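Local coordinates for protein aminoglycoside Nucleotidyltransferase (2")-Ia (PDB 4XJE) that adenylates the 2''-hydroxyl of aminoglycosides such as kanamycin, gentamicin and tobramycin, and so makes bacteria resistant to them, at residues 136-141 / 173-178; 11-16 / 89-94; 31-36 / 53-58. All blocks are in the same frame, centred on the assembly; numbering follows the deposited sequence.

Contact 1 (136-141 / 173-178); sequences IIWDYF and EVLRAA. With AMP (adenosine monophosphate), chain B; TOY (tobramycin), chain C.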
# COMPACT_ATOMS: atom_id res chain seq x y z
N ILE A 136 -5.74 -4.08 -2.19
CA ILE A 136 -4.72 -5.03 -1.76
C ILE A 136 -4.76 -6.31 -2.60
O ILE A 136 -3.74 -6.77 -3.12
CB ILE A 136 -4.91 -5.38 -0.26
CG1 ILE A 136 -4.57 -4.17 0.61
CG2 ILE A 136 -4.05 -6.57 0.15
CD1 ILE A 136 -5.00 -4.32 2.06
N ILE A 137 -5.95 -6.89 -2.71
CA ILE A 137 -6.17 -8.11 -3.49
C ILE A 137 -5.81 -7.88 -4.95
O ILE A 137 -5.15 -8.72 -5.58
CB ILE A 137 -7.64 -8.59 -3.39
CG1 ILE A 137 -7.80 -9.56 -2.21
CG2 ILE A 137 -8.12 -9.24 -4.70
CD1 ILE A 137 -7.33 -10.98 -2.49
N TRP A 138 -6.26 -6.75 -5.48
CA TRP A 138 -6.07 -6.40 -6.89
C TRP A 138 -4.63 -6.58 -7.36
O TRP A 138 -4.38 -7.07 -8.45
CB TRP A 138 -6.52 -4.95 -7.09
CG TRP A 138 -6.54 -4.43 -8.49
CD1 TRP A 138 -5.57 -3.70 -9.10
CD2 TRP A 138 -7.60 -4.58 -9.44
NE1 TRP A 138 -5.96 -3.38 -10.38
CE2 TRP A 138 -7.20 -3.91 -10.61
CE3 TRP A 138 -8.85 -5.20 -9.41
CZ2 TRP A 138 -8.00 -3.86 -11.75
CZ3 TRP A 138 -9.64 -5.15 -10.54
CH2 TRP A 138 -9.22 -4.48 -11.70
N ASP A 139 -3.68 -6.20 -6.51
CA ASP A 139 -2.27 -6.28 -6.88
C ASP A 139 -1.77 -7.72 -6.93
O ASP A 139 -0.78 -8.01 -7.61
CB ASP A 139 -1.41 -5.44 -5.93
CG ASP A 139 -1.38 -3.97 -6.31
OD1 ASP A 139 -1.76 -3.63 -7.45
OD2 ASP A 139 -0.98 -3.15 -5.47
N TYR A 140 -2.43 -8.64 -6.23
CA TYR A 140 -2.08 -10.05 -6.33
C TYR A 140 -2.48 -10.63 -7.69
O TYR A 140 -1.87 -11.59 -8.16
CB TYR A 140 -2.74 -10.87 -5.23
CG TYR A 140 -2.11 -10.69 -3.86
CD1 TYR A 140 -0.89 -11.27 -3.55
CD2 TYR A 140 -2.76 -9.96 -2.88
CE1 TYR A 140 -0.33 -11.11 -2.29
CE2 TYR A 140 -2.21 -9.79 -1.63
CZ TYR A 140 -0.99 -10.37 -1.34
OH TYR A 140 -0.46 -10.19 -0.09
N PHE A 141 -3.50 -10.04 -8.33
CA PHE A 141 -3.92 -10.51 -9.64
C PHE A 141 -2.81 -10.28 -10.67
O PHE A 141 -2.50 -11.18 -11.46
CB PHE A 141 -5.22 -9.82 -10.08
CG PHE A 141 -6.42 -10.12 -9.21
CD1 PHE A 141 -6.50 -11.30 -8.47
CD2 PHE A 141 -7.47 -9.23 -9.13
CE1 PHE A 141 -7.60 -11.57 -7.68
CE2 PHE A 141 -8.58 -9.49 -8.34
CZ PHE A 141 -8.64 -10.66 -7.61
N GLU A 173 -13.83 -13.07 -6.39
CA GLU A 173 -14.02 -13.60 -7.74
C GLU A 173 -14.68 -12.57 -8.65
O GLU A 173 -14.41 -12.53 -9.86
CB GLU A 173 -14.85 -14.88 -7.71
CG GLU A 173 -14.14 -16.06 -7.07
CD GLU A 173 -12.73 -16.26 -7.61
OE1 GLU A 173 -12.56 -16.22 -8.85
OE2 GLU A 173 -11.80 -16.42 -6.79
N VAL A 174 -15.54 -11.74 -8.09
CA VAL A 174 -16.14 -10.65 -8.84
C VAL A 174 -15.05 -9.66 -9.25
O VAL A 174 -15.01 -9.19 -10.39
CB VAL A 174 -17.24 -9.94 -8.02
CG1 VAL A 174 -17.65 -8.64 -8.68
CG2 VAL A 174 -18.44 -10.84 -7.83
N LEU A 175 -14.16 -9.36 -8.31
CA LEU A 175 -13.04 -8.46 -8.56
C LEU A 175 -12.08 -9.06 -9.59
O LEU A 175 -11.58 -8.35 -10.46
CB LEU A 175 -12.31 -8.17 -7.25
CG LEU A 175 -11.52 -6.86 -7.15
CD1 LEU A 175 -12.45 -5.66 -7.27
CD2 LEU A 175 -10.75 -6.82 -5.84
N ARG A 176 -11.83 -10.36 -9.49
CA ARG A 176 -10.98 -11.05 -10.45
C ARG A 176 -11.57 -10.96 -11.86
O ARG A 176 -10.85 -10.79 -12.84
CB ARG A 176 -10.77 -12.51 -10.06
CG ARG A 176 -9.67 -13.21 -10.87
CD ARG A 176 -9.75 -14.72 -10.75
NE ARG A 176 -9.82 -15.17 -9.36
CZ ARG A 176 -8.77 -15.31 -8.55
NH1 ARG A 176 -7.54 -15.06 -8.97
NH2 ARG A 176 -8.96 -15.72 -7.31
N ALA A 177 -12.90 -11.09 -11.94
CA ALA A 177 -13.59 -10.99 -13.22
C ALA A 177 -13.41 -9.59 -13.81
O ALA A 177 -13.17 -9.44 -15.01
CB ALA A 177 -15.07 -11.31 -13.06
N ALA A 178 -13.53 -8.57 -12.97
CA ALA A 178 -13.33 -7.19 -13.41
C ALA A 178 -11.90 -7.00 -13.89
O ALA A 178 -11.66 -6.33 -14.90
CB ALA A 178 -13.65 -6.22 -12.29
P AMP B . 5.14 -5.94 -0.53
O1P AMP B . 5.70 -4.56 -0.83
O2P AMP B . 6.29 -6.93 -0.60
O3P AMP B . 4.28 -5.94 0.69
O5' AMP B . 4.20 -6.27 -1.78
C5' AMP B . 2.95 -5.62 -1.94
C4' AMP B . 2.09 -6.34 -2.94
O4' AMP B . 2.69 -6.25 -4.25
C3' AMP B . 1.93 -7.84 -2.71
O3' AMP B . 0.93 -8.12 -1.75
C2' AMP B . 1.60 -8.36 -4.10
O2' AMP B . 0.22 -8.19 -4.39
C1' AMP B . 2.40 -7.41 -5.00
N9 AMP B . 3.66 -8.01 -5.48
C8 AMP B . 4.71 -8.47 -4.73
N7 AMP B . 5.71 -8.95 -5.43
C5 AMP B . 5.29 -8.78 -6.74
C6 AMP B . 5.90 -9.08 -7.98
N6 AMP B . 7.11 -9.65 -8.09
N1 AMP B . 5.22 -8.79 -9.10
C2 AMP B . 4.01 -8.23 -8.99
N3 AMP B . 3.34 -7.90 -7.89
C4 AMP B . 4.04 -8.20 -6.79
C11 TOY C . 0.50 -2.99 -9.79
O11 TOY C . 1.58 -2.35 -9.16
C21 TOY C . 0.99 -3.62 -11.08
N21 TOY C . 2.09 -4.58 -10.85
C31 TOY C . 1.41 -2.51 -12.04
C41 TOY C . 0.29 -1.51 -12.28
O41 TOY C . 0.77 -0.45 -13.10
C51 TOY C . -0.19 -0.97 -10.93
O51 TOY C . -0.54 -2.06 -10.06
C61 TOY C . -1.42 -0.10 -11.09
N61 TOY C . -1.92 0.42 -9.81
C12 TOY C . 3.36 -1.62 -5.49
N12 TOY C . 3.80 -1.57 -4.08
C22 TOY C . 1.88 -1.25 -5.62
C32 TOY C . 1.45 -1.25 -7.09
N32 TOY C . 0.01 -0.96 -7.19
C42 TOY C . 1.78 -2.59 -7.75
C52 TOY C . 3.24 -2.98 -7.58
O52 TOY C . 3.47 -4.27 -8.13
C62 TOY C . 3.58 -2.99 -6.09
O62 TOY C . 4.97 -3.33 -5.94
C13 TOY C . 5.27 -4.65 -5.55
C23 TOY C . 6.31 -4.60 -4.43
O23 TOY C . 5.85 -3.75 -3.38
C33 TOY C . 7.66 -4.10 -4.96
N33 TOY C . 8.67 -4.15 -3.89
C43 TOY C . 8.06 -4.98 -6.14
O43 TOY C . 9.30 -4.55 -6.69
C53 TOY C . 6.97 -4.89 -7.19
O53 TOY C . 5.74 -5.40 -6.65
C63 TOY C . 7.26 -5.69 -8.44
O63 TOY C . 6.25 -5.48 -9.42
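The Phe141 ring has Arg176 over one face and the carbonyl oxygen of its own helix neighbour Ile137 over the other. Arg176 CG stands 4.1 Å above the ring plane, displaced from the ring centre, while Ile137 O sits 4.0 Å above the opposite face, over the ring centre. Arg176 CB makes an off-centre CH-pi contact with the same ring. The guanidinium lies oblique to the ring, the two planes turned 52° apart, with Phe141 CE1 3.7 Å above the guanidinium plane. At the edge of the guanidinium is the carboxylate of Glu173, gripped side-on by NE and NH2 at 3.0 Å each, to OE1 and OE2 respectively; each Glu173 oxygen is met on its syn side, somewhat out of the carboxylate plane, and both lie close to the guanidinium plane. These two bonds, together with the one between NH2 and Tyr160 OH, probably limit how the guanidinium can turn. The Trp138 ring presents its edge, with CE3 3.9 Å from Leu175 CG, and its NE1 is hydrogen-bonded to Tyr142 OH.

Helices 133-146 and 169-183 belong to the helical C-terminal part of the nucleotidyltransferase, and their short segments cross at -52°, consistent with ridges-into-grooves packing. Leu175 holds CG anti to the backbone N (chi1 -155°), which carries the branch in between the two helices: CD2 reaches Ile137 CG2 at 3.8 Å, and CG lies near both Trp138 and Phe141. Phe179 adds edge-to-face contacts with those two rings.

Elsewhere on helix 133-146, Asp139 and Tyr140 meet the ligands. Asp139 OD2 accepts from N32 of tobramycin at 3.0 Å, with a weaker bond to OD1, and AMP O2' rests over the centre of one face of the Tyr140 ring.

Contact 2 (11-16 / 89-94); sequences TTQVTL and GDELLD. With TOY (tobramycin), chain C.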
# COMPACT_ATOMS: atom_id res chain seq x y z
N THR A 11 11.29 -3.94 13.61
CA THR A 11 10.97 -2.88 14.56
C THR A 11 11.30 -1.55 13.91
O THR A 11 10.67 -0.53 14.18
CB THR A 11 11.74 -3.03 15.89
OG1 THR A 11 11.38 -1.96 16.78
CG2 THR A 11 13.25 -3.01 15.67
N THR A 12 12.31 -1.56 13.05
CA THR A 12 12.74 -0.39 12.31
C THR A 12 11.65 0.11 11.36
O THR A 12 11.40 1.32 11.28
CB THR A 12 14.02 -0.69 11.50
OG1 THR A 12 15.01 -1.25 12.37
CG2 THR A 12 14.56 0.57 10.86
N GLN A 13 11.00 -0.80 10.65
CA GLN A 13 9.94 -0.44 9.72
C GLN A 13 8.74 0.17 10.44
O GLN A 13 8.21 1.19 10.00
CB GLN A 13 9.48 -1.65 8.91
CG GLN A 13 10.38 -1.98 7.73
CD GLN A 13 9.92 -3.20 6.97
OE1 GLN A 13 8.87 -3.77 7.26
NE2 GLN A 13 10.70 -3.61 5.98
N VAL A 14 8.32 -0.46 11.53
CA VAL A 14 7.19 0.03 12.31
C VAL A 14 7.45 1.47 12.74
O VAL A 14 6.58 2.33 12.58
CB VAL A 14 6.93 -0.84 13.56
CG1 VAL A 14 6.13 -0.08 14.62
CG2 VAL A 14 6.21 -2.11 13.16
N THR A 15 8.63 1.73 13.28
CA THR A 15 8.96 3.06 13.77
C THR A 15 9.08 4.04 12.62
O THR A 15 8.69 5.21 12.74
CB THR A 15 10.26 3.07 14.60
OG1 THR A 15 11.37 2.68 13.77
CG2 THR A 15 10.15 2.13 15.80
N LEU A 16 9.61 3.58 11.49
CA LEU A 16 9.74 4.42 10.31
C LEU A 16 8.37 4.81 9.76
O LEU A 16 8.18 5.93 9.29
CB LEU A 16 10.56 3.71 9.23
CG LEU A 16 10.96 4.55 8.01
CD1 LEU A 16 11.77 5.77 8.43
CD2 LEU A 16 11.74 3.69 7.03
N GLY A 89 17.54 5.14 5.48
CA GLY A 89 18.45 4.15 6.02
C GLY A 89 18.61 3.05 4.99
O GLY A 89 18.91 3.32 3.83
N ASP A 90 18.40 1.81 5.41
CA ASP A 90 18.42 0.68 4.49
C ASP A 90 17.04 0.38 3.91
O ASP A 90 16.92 -0.37 2.94
CB ASP A 90 18.94 -0.58 5.19
CG ASP A 90 20.43 -0.52 5.47
OD1 ASP A 90 21.15 0.23 4.78
OD2 ASP A 90 20.86 -1.24 6.39
N GLU A 91 16.00 0.96 4.51
CA GLU A 91 14.63 0.59 4.19
C GLU A 91 14.14 1.26 2.90
O GLU A 91 14.40 2.44 2.67
CB GLU A 91 13.69 0.97 5.33
CG GLU A 91 13.98 0.24 6.64
CD GLU A 91 13.73 -1.26 6.53
OE1 GLU A 91 12.94 -1.68 5.67
OE2 GLU A 91 14.34 -2.02 7.32
N LEU A 92 13.43 0.49 2.09
CA LEU A 92 12.92 0.98 0.82
C LEU A 92 11.45 1.37 0.92
O LEU A 92 10.65 0.68 1.56
CB LEU A 92 13.13 -0.06 -0.28
CG LEU A 92 14.60 -0.32 -0.62
CD1 LEU A 92 14.77 -1.53 -1.53
CD2 LEU A 92 15.22 0.91 -1.27
N LEU A 93 11.12 2.50 0.30
CA LEU A 93 9.76 2.99 0.22
C LEU A 93 9.26 2.88 -1.22
O LEU A 93 9.80 3.53 -2.12
CB LEU A 93 9.67 4.45 0.67
CG LEU A 93 9.62 4.77 2.17
CD1 LEU A 93 10.42 3.79 3.00
CD2 LEU A 93 10.13 6.19 2.37
N ASP A 94 8.24 2.06 -1.42
CA ASP A 94 7.64 1.88 -2.73
C ASP A 94 6.42 2.79 -2.83
O ASP A 94 5.39 2.53 -2.20
CB ASP A 94 7.27 0.42 -2.94
CG ASP A 94 6.72 0.15 -4.32
OD1 ASP A 94 5.53 0.46 -4.56
OD2 ASP A 94 7.47 -0.38 -5.16
C11 TOY C . 0.50 -2.99 -9.79
O11 TOY C . 1.58 -2.35 -9.16
C21 TOY C . 0.99 -3.62 -11.08
N21 TOY C . 2.09 -4.58 -10.85
C31 TOY C . 1.41 -2.51 -12.04
C41 TOY C . 0.29 -1.51 -12.28
O41 TOY C . 0.77 -0.45 -13.10
C51 TOY C . -0.19 -0.97 -10.93
O51 TOY C . -0.54 -2.06 -10.06
C61 TOY C . -1.42 -0.10 -11.09
N61 TOY C . -1.92 0.42 -9.81
C12 TOY C . 3.36 -1.62 -5.49
N12 TOY C . 3.80 -1.57 -4.08
C22 TOY C . 1.88 -1.25 -5.62
C32 TOY C . 1.45 -1.25 -7.09
N32 TOY C . 0.01 -0.96 -7.19
C42 TOY C . 1.78 -2.59 -7.75
C52 TOY C . 3.24 -2.98 -7.58
O52 TOY C . 3.47 -4.27 -8.13
C62 TOY C . 3.58 -2.99 -6.09
O62 TOY C . 4.97 -3.33 -5.94
C13 TOY C . 5.27 -4.65 -5.55
C23 TOY C . 6.31 -4.60 -4.43
O23 TOY C . 5.85 -3.75 -3.38
C33 TOY C . 7.66 -4.10 -4.96
N33 TOY C . 8.67 -4.15 -3.89
C43 TOY C . 8.06 -4.98 -6.14
O43 TOY C . 9.30 -4.55 -6.69
C53 TOY C . 6.97 -4.89 -7.19
O53 TOY C . 5.74 -5.40 -6.65
C63 TOY C . 7.26 -5.69 -8.44
O63 TOY C . 6.25 -5.48 -9.42
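Gln13 NE2 has two hydrogen-bond acceptors: Glu91 OE1, 3.0 Å away across the contact, and the backbone oxygen of His50. The other end of the amide, OE1, takes a bond from Trp37 NE1, and with both ends held the amide's rotation is fixed. The bond from Gln13 to Glu91 is close to straight, 162° at the hydrogen, and runs in the amide plane. At the acceptor the donor stands 36° out of the carboxylate plane; amide and carboxylate are perpendicular to each other. Gln13 is extended beyond CG, and its CG also passes 3.3 Å from Glu91 OE1. Glu91 instead folds at chi2 (-65°), which turns the carboxylate toward Gln13.

Beside the polar bond lie apolar contacts. The Leu16 and Glu91 side chains run antiparallel alongside each other, Leu16 CD2 lying 3.8 Å from Glu91 CB, and the same methyl comes within 4.2 Å of Leu93 CD1. Within the first turn of helix 11-26, Thr12 O accepts from Leu16 N at 2.9 Å and from Thr15 OG1 at 2.8 Å, both from the same face of its plane.

The contact lays the N-terminal helix on the start of strand 91-100, in the sheet of the nucleotidyltransferase fold. Further along that strand Asp94, a manganese ligand, accepts from tobramycin N12 through OD1 at 2.7 Å, while Tyr82 OH is bonded to OD2. The chemistry implies that one neutral amide, bonded at both ends, ties the helix to the strand, to Trp37 and to the His50 backbone, with the Gln13 side chain about 5 Å from that of the manganese-binding Asp52.

Contact 3 (31-36 / 53-58); sequences LWIGGG and IDLTFP. With AMP (adenosine monophosphate), chain B; TOY (tobramycin), chain C.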
# COMPACT_ATOMS: atom_id res chain seq x y z
N LEU A 31 -1.52 10.00 3.57
CA LEU A 31 -0.75 8.92 2.98
C LEU A 31 -1.41 7.60 3.36
O LEU A 31 -1.81 7.41 4.51
CB LEU A 31 0.70 8.93 3.47
CG LEU A 31 1.60 10.09 3.03
CD1 LEU A 31 2.97 9.98 3.70
CD2 LEU A 31 1.75 10.13 1.52
N TRP A 32 -1.53 6.70 2.39
CA TRP A 32 -2.09 5.38 2.65
C TRP A 32 -0.99 4.33 2.69
O TRP A 32 -0.16 4.25 1.77
CB TRP A 32 -3.14 5.01 1.60
CG TRP A 32 -4.37 5.85 1.70
CD1 TRP A 32 -5.55 5.51 2.29
CD2 TRP A 32 -4.55 7.18 1.19
NE1 TRP A 32 -6.45 6.54 2.19
CE2 TRP A 32 -5.86 7.58 1.51
CE3 TRP A 32 -3.72 8.07 0.49
CZ2 TRP A 32 -6.37 8.83 1.16
CZ3 TRP A 32 -4.23 9.31 0.14
CH2 TRP A 32 -5.54 9.68 0.47
N ILE A 33 -0.98 3.54 3.75
CA ILE A 33 -0.12 2.37 3.82
C ILE A 33 -0.71 1.32 2.90
O ILE A 33 -1.92 1.09 2.91
CB ILE A 33 -0.01 1.81 5.26
CG1 ILE A 33 0.43 2.91 6.24
CG2 ILE A 33 0.95 0.63 5.30
CD1 ILE A 33 1.77 3.52 5.94
N GLY A 34 0.13 0.68 2.09
CA GLY A 34 -0.33 -0.32 1.15
C GLY A 34 0.32 -1.67 1.35
O GLY A 34 1.13 -1.85 2.26
N GLY A 35 -0.06 -2.63 0.51
CA GLY A 35 0.58 -3.93 0.47
C GLY A 35 0.56 -4.68 1.79
O GLY A 35 -0.45 -4.68 2.50
N GLY A 36 1.67 -5.33 2.10
CA GLY A 36 1.78 -6.17 3.28
C GLY A 36 1.44 -5.46 4.57
O GLY A 36 0.72 -6.00 5.41
N ILE A 53 8.13 -0.78 2.71
CA ILE A 53 6.95 -0.01 3.09
C ILE A 53 6.31 0.54 1.82
O ILE A 53 6.95 1.26 1.06
CB ILE A 53 7.30 1.14 4.04
CG1 ILE A 53 7.83 0.59 5.37
CG2 ILE A 53 6.09 2.02 4.29
CD1 ILE A 53 8.74 1.54 6.10
N ASP A 54 5.05 0.17 1.60
CA ASP A 54 4.32 0.66 0.44
C ASP A 54 3.49 1.87 0.83
O ASP A 54 2.74 1.84 1.80
CB ASP A 54 3.43 -0.44 -0.13
CG ASP A 54 4.23 -1.65 -0.58
OD1 ASP A 54 5.03 -1.51 -1.53
OD2 ASP A 54 4.06 -2.73 0.02
N LEU A 55 3.64 2.94 0.05
CA LEU A 55 2.91 4.18 0.30
C LEU A 55 2.12 4.61 -0.93
O LEU A 55 2.62 4.54 -2.05
CB LEU A 55 3.87 5.30 0.70
CG LEU A 55 4.70 5.09 1.97
CD1 LEU A 55 5.73 6.20 2.09
CD2 LEU A 55 3.81 5.06 3.19
N THR A 56 0.89 5.07 -0.71
CA THR A 56 0.12 5.74 -1.74
C THR A 56 -0.01 7.21 -1.34
O THR A 56 -0.36 7.51 -0.21
CB THR A 56 -1.28 5.12 -1.94
OG1 THR A 56 -1.16 3.72 -2.18
CG2 THR A 56 -2.00 5.76 -3.12
N PHE A 57 0.29 8.10 -2.28
CA PHE A 57 0.36 9.53 -1.99
C PHE A 57 -0.42 10.33 -3.03
O PHE A 57 -0.58 9.88 -4.16
CB PHE A 57 1.82 9.99 -1.97
CG PHE A 57 2.50 9.88 -3.31
CD1 PHE A 57 3.06 8.68 -3.72
CD2 PHE A 57 2.58 10.98 -4.15
CE1 PHE A 57 3.69 8.58 -4.95
CE2 PHE A 57 3.20 10.88 -5.38
CZ PHE A 57 3.75 9.69 -5.78
N PRO A 58 -0.93 11.51 -2.65
CA PRO A 58 -1.56 12.36 -3.67
C PRO A 58 -0.55 12.77 -4.74
O PRO A 58 0.44 13.43 -4.44
CB PRO A 58 -2.04 13.57 -2.87
CG PRO A 58 -2.24 13.05 -1.49
CD PRO A 58 -1.14 12.05 -1.29
P AMP B . 5.14 -5.94 -0.53
O1P AMP B . 5.70 -4.56 -0.83
O2P AMP B . 6.29 -6.93 -0.60
O3P AMP B . 4.28 -5.94 0.69
O5' AMP B . 4.20 -6.27 -1.78
C5' AMP B . 2.95 -5.62 -1.94
C4' AMP B . 2.09 -6.34 -2.94
O4' AMP B . 2.69 -6.25 -4.25
C3' AMP B . 1.93 -7.84 -2.71
O3' AMP B . 0.93 -8.12 -1.75
C2' AMP B . 1.60 -8.36 -4.10
O2' AMP B . 0.22 -8.19 -4.39
C1' AMP B . 2.40 -7.41 -5.00
N9 AMP B . 3.66 -8.01 -5.48
C8 AMP B . 4.71 -8.47 -4.73
N7 AMP B . 5.71 -8.95 -5.43
C5 AMP B . 5.29 -8.78 -6.74
C6 AMP B . 5.90 -9.08 -7.98
N6 AMP B . 7.11 -9.65 -8.09
N1 AMP B . 5.22 -8.79 -9.10
C2 AMP B . 4.01 -8.23 -8.99
N3 AMP B . 3.34 -7.90 -7.89
C4 AMP B . 4.04 -8.20 -6.79
C11 TOY C . 0.50 -2.99 -9.79
O11 TOY C . 1.58 -2.35 -9.16
C21 TOY C . 0.99 -3.62 -11.08
N21 TOY C . 2.09 -4.58 -10.85
C31 TOY C . 1.41 -2.51 -12.04
C41 TOY C . 0.29 -1.51 -12.28
O41 TOY C . 0.77 -0.45 -13.10
C51 TOY C . -0.19 -0.97 -10.93
O51 TOY C . -0.54 -2.06 -10.06
C61 TOY C . -1.42 -0.10 -11.09
N61 TOY C . -1.92 0.42 -9.81
C12 TOY C . 3.36 -1.62 -5.49
N12 TOY C . 3.80 -1.57 -4.08
C22 TOY C . 1.88 -1.25 -5.62
C32 TOY C . 1.45 -1.25 -7.09
N32 TOY C . 0.01 -0.96 -7.19
C42 TOY C . 1.78 -2.59 -7.75
C52 TOY C . 3.24 -2.98 -7.58
O52 TOY C . 3.47 -4.27 -8.13
C62 TOY C . 3.58 -2.99 -6.09
O62 TOY C . 4.97 -3.33 -5.94
C13 TOY C . 5.27 -4.65 -5.55
C23 TOY C . 6.31 -4.60 -4.43
O23 TOY C . 5.85 -3.75 -3.38
C33 TOY C . 7.66 -4.10 -4.96
N33 TOY C . 8.67 -4.15 -3.89
C43 TOY C . 8.06 -4.98 -6.14
O43 TOY C . 9.30 -4.55 -6.69
C53 TOY C . 6.97 -4.89 -7.19
O53 TOY C . 5.74 -5.40 -6.65
C63 TOY C . 7.26 -5.69 -8.44
O63 TOY C . 6.25 -5.48 -9.42
O HOH W 1 0.01 2.40 -0.45
O HOH W 2 3.68 -1.71 3.01
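Backbone hydrogen bonds join Trp32 and Thr56 as an antiparallel hydrogen-bonded pair: Trp32 N gives to Thr56 O at 3.0 Å and Thr56 N to Trp32 O at 2.8 Å. Farther on, Gly34 N reaches Asp54 O at 2.9 Å, from well above the carbonyl plane. A water accepts from Asp54 N at 2.7 Å and lies beside Gly34 O.

Apolar contacts occupy both faces. Ile33 and Leu55, a non-hydrogen-bonded pair, lie side by side and point the same way, with Ile33 CD1 3.8 Å from Leu55 CD2. Trp32 brings its ring edge up to Pro58 CD, and Leu31 CD2 meets Phe57 CB at 3.5 Å. The Trp32 ring edge also meets a polar atom, the carbonyl oxygen Thr56 O.

Ligand contacts gather around the three glycines. Gly36 N donates to AMP O3P at 3.0 Å, while Asp54, a manganese ligand, places OD1 2.8 Å from tobramycin N12. This is the glycine-rich turn and strand-borne aspartate of the nucleotidyltransferase fold.

Helix 11-26 covers Leu31 and Ile33, helix 62-71 packs on Leu31 and Phe57, and strand 91-100 runs parallel to strand 53-58 on its other edge.

In the fold
Each contact has a residue that reaches the tobramycin site. Contacts 2 and 3 touch directly, their centres about 13 Å apart: Asp94 N and O lie 2.9 Å from Ile53 O and Leu55 N, respectively, probably hydrogen-bonded, as neighbouring strands 91-100 and 53-58 run together. That pairing sets two manganese ligands, Asp94 and Asp54, side by side. Contact 1 lies across the chain's centre from contact 2, their centres about 28 Å apart, and about 18 Å from the centre of contact 3; it touches neither. The ligands connect them: all three contacts meet tobramycin, and contacts 1 and 3 share AMP, contact 3 at the phosphate and contact 1 at the ribose.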